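Local atomic coordinates of predicted protease of the collagenase family (Methanopyrus kandleri, PDB entry 5D88), a protein that probably acts as a peptidase of the U32 family, built on a TIM barrel and carrying a bound zinc ion. Residues D42-P47 and R76-Q81; F201-L206 and N223-M228. All blocks are in the same frame, centred on the assembly; numbering follows the deposited sequence.

In the fold
Contact 1 belongs to the barrel wall, its centre about 11 Å from the centre of the chain; contact 2 lies about 20 Å out, where helix 200-213 meets the loop leading to strand 233-234. The two share no element, their centres being about 28 Å apart on opposite sides of the chain's centre. Both are largely buried, but differently: residues 42-47 and 76-81 are covered within one chain, whereas the second subunit packs against 201-206 and 223-228. Main-chain hydrogen bonds and aliphatic packing make contact 1. In contact 2 no backbone bond crosses, and a tyrosine ring, a carboxylate-amide hydrogen bond and a water do the joining, near the zinc site.

Contact 1 (D42-P47 and R76-Q81); sequences DGIVVP and RGLSVQ
A parallel strand pairing of the TIM barrel, the first and last members of the beta-alpha-beta unit 43-47, 63-75, 79-83, brings Ile44 against Ser79, Val80 and Gln81. The short strand axes approach to 4.6 Å at 23°, with Gly43, Ile44 and Val45 in register with Ser79, Val80 and Gln81. Four backbone hydrogen bonds connect them. Ser79 N donates to Asp42 O, and Ile44 N to Ser79 O at 2.9 Å. The bond from Gln81 N to Ile44 O, also 2.9 Å, is the straightest at hydrogen, 170°; Val46 N closes the series on Gln81 O. Gly43, lacking a side chain, brings its CA to 3.0 Å from Ser79 O.

On the face turned to helix 63-75, Ile44 and Val80 lie side by side and point the same way, CG1 of Ile44 4.1 Å from CG2 of Val80; Ile69, Val70 and Ala73 of the helix cover them. Val46 CG1 also meets Val80 CG1. With chi1 at 57°, CG1 of Ile44 sits between backbone N and carbonyl carbon, a rotation that turns it to Val80 and leaves CG2 to meet Leu78 CD1 at 4.0 Å, the two side chains crossing at about a right angle. Gly77, at positive phi, is the C' residue of a Schellman motif ending helix 63-75, with Leu78 N bonded to Ala73 O. The other face, with Val45 and Gln81, looks into the barrel: Gln81, extended beyond CG, accepts at OE1 a hydrogen bond from Arg187 NH2 of strand 185-190, and the same OE1 lies 4.1 Å from Val45 CG2.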
# COMPACT_ATOMS: atom_id res chain seq x y z
N ASP A 42 -9.61 27.18 10.34
CA ASP A 42 -8.24 27.63 10.14
C ASP A 42 -7.84 27.50 8.68
O ASP A 42 -7.12 28.36 8.15
CB ASP A 42 -7.31 26.85 11.06
CG ASP A 42 -7.53 27.20 12.52
OD1 ASP A 42 -7.12 28.31 12.92
OD2 ASP A 42 -8.14 26.41 13.25
N GLY A 43 -8.31 26.47 7.99
CA GLY A 43 -7.87 26.27 6.63
C GLY A 43 -8.71 25.24 5.91
O GLY A 43 -9.58 24.58 6.49
N ILE A 44 -8.46 25.14 4.61
CA ILE A 44 -9.08 24.12 3.78
C ILE A 44 -7.99 23.26 3.15
O ILE A 44 -6.84 23.69 2.97
CB ILE A 44 -10.00 24.72 2.70
CG1 ILE A 44 -9.22 25.70 1.83
CG2 ILE A 44 -11.21 25.39 3.36
CD1 ILE A 44 -9.69 25.78 0.42
N VAL A 45 -8.37 22.03 2.82
CA VAL A 45 -7.54 21.04 2.14
C VAL A 45 -8.21 20.76 0.81
O VAL A 45 -9.37 20.34 0.78
CB VAL A 45 -7.40 19.75 2.97
CG1 VAL A 45 -6.61 18.69 2.23
CG2 VAL A 45 -6.75 20.07 4.29
N VAL A 46 -7.50 21.01 -0.29
CA VAL A 46 -8.08 20.93 -1.62
C VAL A 46 -7.32 19.89 -2.43
O VAL A 46 -6.08 19.95 -2.53
CB VAL A 46 -8.08 22.31 -2.33
CG1 VAL A 46 -6.70 22.87 -2.45
CG2 VAL A 46 -8.72 22.21 -3.69
N PRO A 47 -8.00 18.89 -2.99
CA PRO A 47 -7.32 17.88 -3.81
C PRO A 47 -6.76 18.49 -5.07
O PRO A 47 -7.49 19.17 -5.81
CB PRO A 47 -8.43 16.87 -4.15
CG PRO A 47 -9.52 17.17 -3.25
CD PRO A 47 -9.44 18.62 -2.91
N ARG A 76 -11.04 34.90 1.89
CA ARG A 76 -11.74 34.72 3.15
C ARG A 76 -10.78 34.44 4.31
O ARG A 76 -11.23 34.12 5.41
CB ARG A 76 -12.77 33.59 2.98
CG ARG A 76 -13.82 33.92 1.88
CD ARG A 76 -14.80 32.78 1.59
NE ARG A 76 -15.78 33.13 0.56
CZ ARG A 76 -16.73 32.30 0.12
NH1 ARG A 76 -16.82 31.07 0.60
NH2 ARG A 76 -17.58 32.70 -0.82
N GLY A 77 -9.47 34.58 4.08
CA GLY A 77 -8.48 34.44 5.13
C GLY A 77 -8.21 33.03 5.58
O GLY A 77 -7.65 32.83 6.67
N LEU A 78 -8.61 32.03 4.80
CA LEU A 78 -8.33 30.64 5.11
C LEU A 78 -6.93 30.27 4.64
O LEU A 78 -6.52 30.64 3.54
CB LEU A 78 -9.37 29.74 4.45
CG LEU A 78 -10.78 29.84 5.03
CD1 LEU A 78 -11.83 29.30 4.07
CD2 LEU A 78 -10.85 29.08 6.35
N SER A 79 -6.21 29.53 5.47
CA SER A 79 -5.02 28.84 4.99
C SER A 79 -5.43 27.72 4.04
O SER A 79 -6.57 27.24 4.07
CB SER A 79 -4.20 28.27 6.16
OG SER A 79 -3.78 29.32 7.01
N VAL A 80 -4.50 27.33 3.17
CA VAL A 80 -4.79 26.38 2.10
C VAL A 80 -3.70 25.32 2.04
O VAL A 80 -2.51 25.64 1.90
CB VAL A 80 -4.90 27.08 0.73
CG1 VAL A 80 -5.10 26.05 -0.38
CG2 VAL A 80 -6.03 28.10 0.76
N GLN A 81 -4.10 24.06 2.08
CA GLN A 81 -3.19 22.97 1.82
C GLN A 81 -3.67 22.16 0.62
O GLN A 81 -4.87 21.92 0.45
CB GLN A 81 -3.03 22.07 3.04
CG GLN A 81 -2.34 22.78 4.19
CD GLN A 81 -2.26 21.96 5.47
OE1 GLN A 81 -2.94 20.95 5.64
NE2 GLN A 81 -1.43 22.42 6.40

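Contact 2 (F201-L206 and N223-M228); sequences FFERNL and NPYEPM. With ACT (acetate ion), chain C.
The Tyr225 ring is flanked on one face by the helix backbone at Phe202 and Glu203, with Glu203 N 4.0 Å above its plane, toward the rim; Pro224 CG lies over the opposite face, and Leu206 CD2 is at the edge. Phe202 CB makes an off-centre CH-pi contact. The aliphatic part of Glu203 slides past Tyr225 in the opposite direction, its CA 3.7 Å from Tyr225 CD2. At the far end of the ring, one water donates both to Phe202 O at 2.8 Å and to Tyr225 OH, which also bonds to Asp122 of the second subunit. The Arg204 guanidinium meets an acetate, probably from the crystallisation liquor, at its edge: Arg204 NH2 donates to acetate O at 2.9 Å and NE weakly to OXT, and His141, Ile193 and Leu56 also hold the ion.

The loop is shaped by a type I beta turn from Asn223 to Glu226 and an Asx turn, in which Tyr225 N donates to Asn223 OD1 at 2.9 Å from above the carbonyl plane. The other amide atom faces helix 200-213: Asn223 ND2 donates to the anti lone pair of Glu203 OE2 at 2.8 Å. Carboxylate and amide planes are 61° apart. Glu203, CG anti to the backbone N (chi1 -173°) and extended beyond, carries the carboxylate there. Arg231 at OE2 and Arg229 at OE1 form salt bridges with it; Arg231 also bridges Glu226, probably offsetting the repulsion of the two carboxylates. Leu206, whose side chain is about 6 Å from that of zinc ligand His209, sets CD2 3.8 Å from Asn223 OD1.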
# COMPACT_ATOMS: atom_id res chain seq x y z
N PHE A 201 -5.89 -0.28 1.08
CA PHE A 201 -4.55 -0.17 0.49
C PHE A 201 -4.61 -0.24 -1.04
O PHE A 201 -4.07 0.62 -1.75
CB PHE A 201 -3.78 -1.33 1.17
CG PHE A 201 -2.48 -1.75 0.60
CD1 PHE A 201 -1.64 -0.93 -0.10
CD2 PHE A 201 -2.02 -3.02 0.96
CE1 PHE A 201 -0.38 -1.42 -0.55
CE2 PHE A 201 -0.83 -3.51 0.55
CZ PHE A 201 0.01 -2.71 -0.21
N PHE A 202 -5.32 -1.25 -1.55
CA PHE A 202 -5.35 -1.50 -2.98
C PHE A 202 -6.24 -0.48 -3.68
O PHE A 202 -5.92 -0.03 -4.79
CB PHE A 202 -5.85 -2.92 -3.22
CG PHE A 202 -5.00 -3.96 -2.53
CD1 PHE A 202 -3.82 -4.39 -3.11
CD2 PHE A 202 -5.35 -4.44 -1.28
CE1 PHE A 202 -3.01 -5.31 -2.48
CE2 PHE A 202 -4.53 -5.37 -0.62
CZ PHE A 202 -3.36 -5.80 -1.22
N GLU A 203 -7.35 -0.11 -3.05
CA GLU A 203 -8.28 0.83 -3.66
C GLU A 203 -7.67 2.23 -3.72
O GLU A 203 -7.85 2.94 -4.72
CB GLU A 203 -9.59 0.83 -2.91
CG GLU A 203 -10.68 1.65 -3.58
CD GLU A 203 -12.02 1.52 -2.91
OE1 GLU A 203 -12.06 1.24 -1.69
OE2 GLU A 203 -13.04 1.71 -3.60
N ARG A 204 -6.93 2.62 -2.69
CA ARG A 204 -6.25 3.91 -2.72
C ARG A 204 -5.12 3.94 -3.74
O ARG A 204 -4.89 4.97 -4.37
CB ARG A 204 -5.73 4.26 -1.34
CG ARG A 204 -6.82 4.53 -0.35
CD ARG A 204 -6.15 5.00 0.87
NE ARG A 204 -7.06 5.43 1.89
CZ ARG A 204 -6.89 5.16 3.18
NH1 ARG A 204 -5.85 4.43 3.59
NH2 ARG A 204 -7.75 5.62 4.05
N ASN A 205 -4.42 2.81 -3.94
CA ASN A 205 -3.46 2.73 -5.03
C ASN A 205 -4.16 2.97 -6.36
O ASN A 205 -3.64 3.69 -7.23
CB ASN A 205 -2.78 1.35 -5.05
CG ASN A 205 -1.67 1.19 -4.00
OD1 ASN A 205 -1.18 2.15 -3.40
ND2 ASN A 205 -1.24 -0.06 -3.83
N LEU A 206 -5.33 2.36 -6.55
CA LEU A 206 -6.08 2.53 -7.79
C LEU A 206 -6.45 4.00 -8.01
O LEU A 206 -6.24 4.54 -9.09
CB LEU A 206 -7.34 1.67 -7.77
CG LEU A 206 -8.24 1.76 -9.01
CD1 LEU A 206 -7.56 1.21 -10.25
CD2 LEU A 206 -9.59 1.06 -8.72
N ASN A 223 -14.76 0.01 -10.76
CA ASN A 223 -13.97 -0.11 -9.54
C ASN A 223 -14.17 -1.50 -8.96
O ASN A 223 -15.25 -1.77 -8.41
CB ASN A 223 -14.36 0.95 -8.52
CG ASN A 223 -13.57 0.81 -7.20
OD1 ASN A 223 -12.76 -0.09 -7.04
ND2 ASN A 223 -13.81 1.73 -6.28
N PRO A 224 -13.20 -2.40 -9.05
CA PRO A 224 -13.44 -3.78 -8.60
C PRO A 224 -13.53 -3.92 -7.09
O PRO A 224 -14.01 -4.95 -6.60
CB PRO A 224 -12.24 -4.54 -9.16
CG PRO A 224 -11.16 -3.51 -9.28
CD PRO A 224 -11.84 -2.22 -9.59
N TYR A 225 -13.05 -2.92 -6.35
CA TYR A 225 -13.05 -2.95 -4.90
C TYR A 225 -14.36 -2.45 -4.32
O TYR A 225 -14.68 -2.77 -3.17
CB TYR A 225 -11.85 -2.10 -4.39
CG TYR A 225 -10.55 -2.54 -5.00
CD1 TYR A 225 -10.04 -3.81 -4.79
CD2 TYR A 225 -9.84 -1.70 -5.84
CE1 TYR A 225 -8.86 -4.24 -5.41
CE2 TYR A 225 -8.66 -2.13 -6.45
CZ TYR A 225 -8.19 -3.40 -6.23
OH TYR A 225 -7.03 -3.82 -6.83
N GLU A 226 -15.16 -1.72 -5.11
CA GLU A 226 -16.39 -1.13 -4.59
C GLU A 226 -17.37 -2.19 -4.06
O GLU A 226 -17.88 -2.02 -2.94
CB GLU A 226 -17.00 -0.25 -5.70
CG GLU A 226 -18.43 0.26 -5.53
CD GLU A 226 -18.64 1.32 -4.45
OE1 GLU A 226 -17.76 2.18 -4.19
OE2 GLU A 226 -19.75 1.29 -3.87
N PRO A 227 -17.66 -3.28 -4.77
CA PRO A 227 -18.61 -4.28 -4.24
C PRO A 227 -18.05 -5.19 -3.16
O PRO A 227 -18.81 -6.02 -2.63
CB PRO A 227 -18.97 -5.10 -5.48
CG PRO A 227 -17.90 -4.86 -6.46
CD PRO A 227 -17.24 -3.57 -6.15
N MET A 228 -16.78 -5.07 -2.80
CA MET A 228 -16.15 -6.08 -1.95
C MET A 228 -16.52 -5.98 -0.48
O MET A 228 -16.56 -7.01 0.20
CB MET A 228 -14.63 -5.99 -2.08
CG MET A 228 -14.11 -6.56 -3.35
SD MET A 228 -12.29 -6.63 -3.30
CE MET A 228 -11.97 -7.22 -4.95
C ACT C . -10.32 7.89 2.73
O ACT C . -9.84 7.66 3.86
OXT ACT C . -9.61 7.55 1.75
CH3 ACT C . -11.68 8.50 2.54
O HOH W 1 -4.99 -1.67 -6.87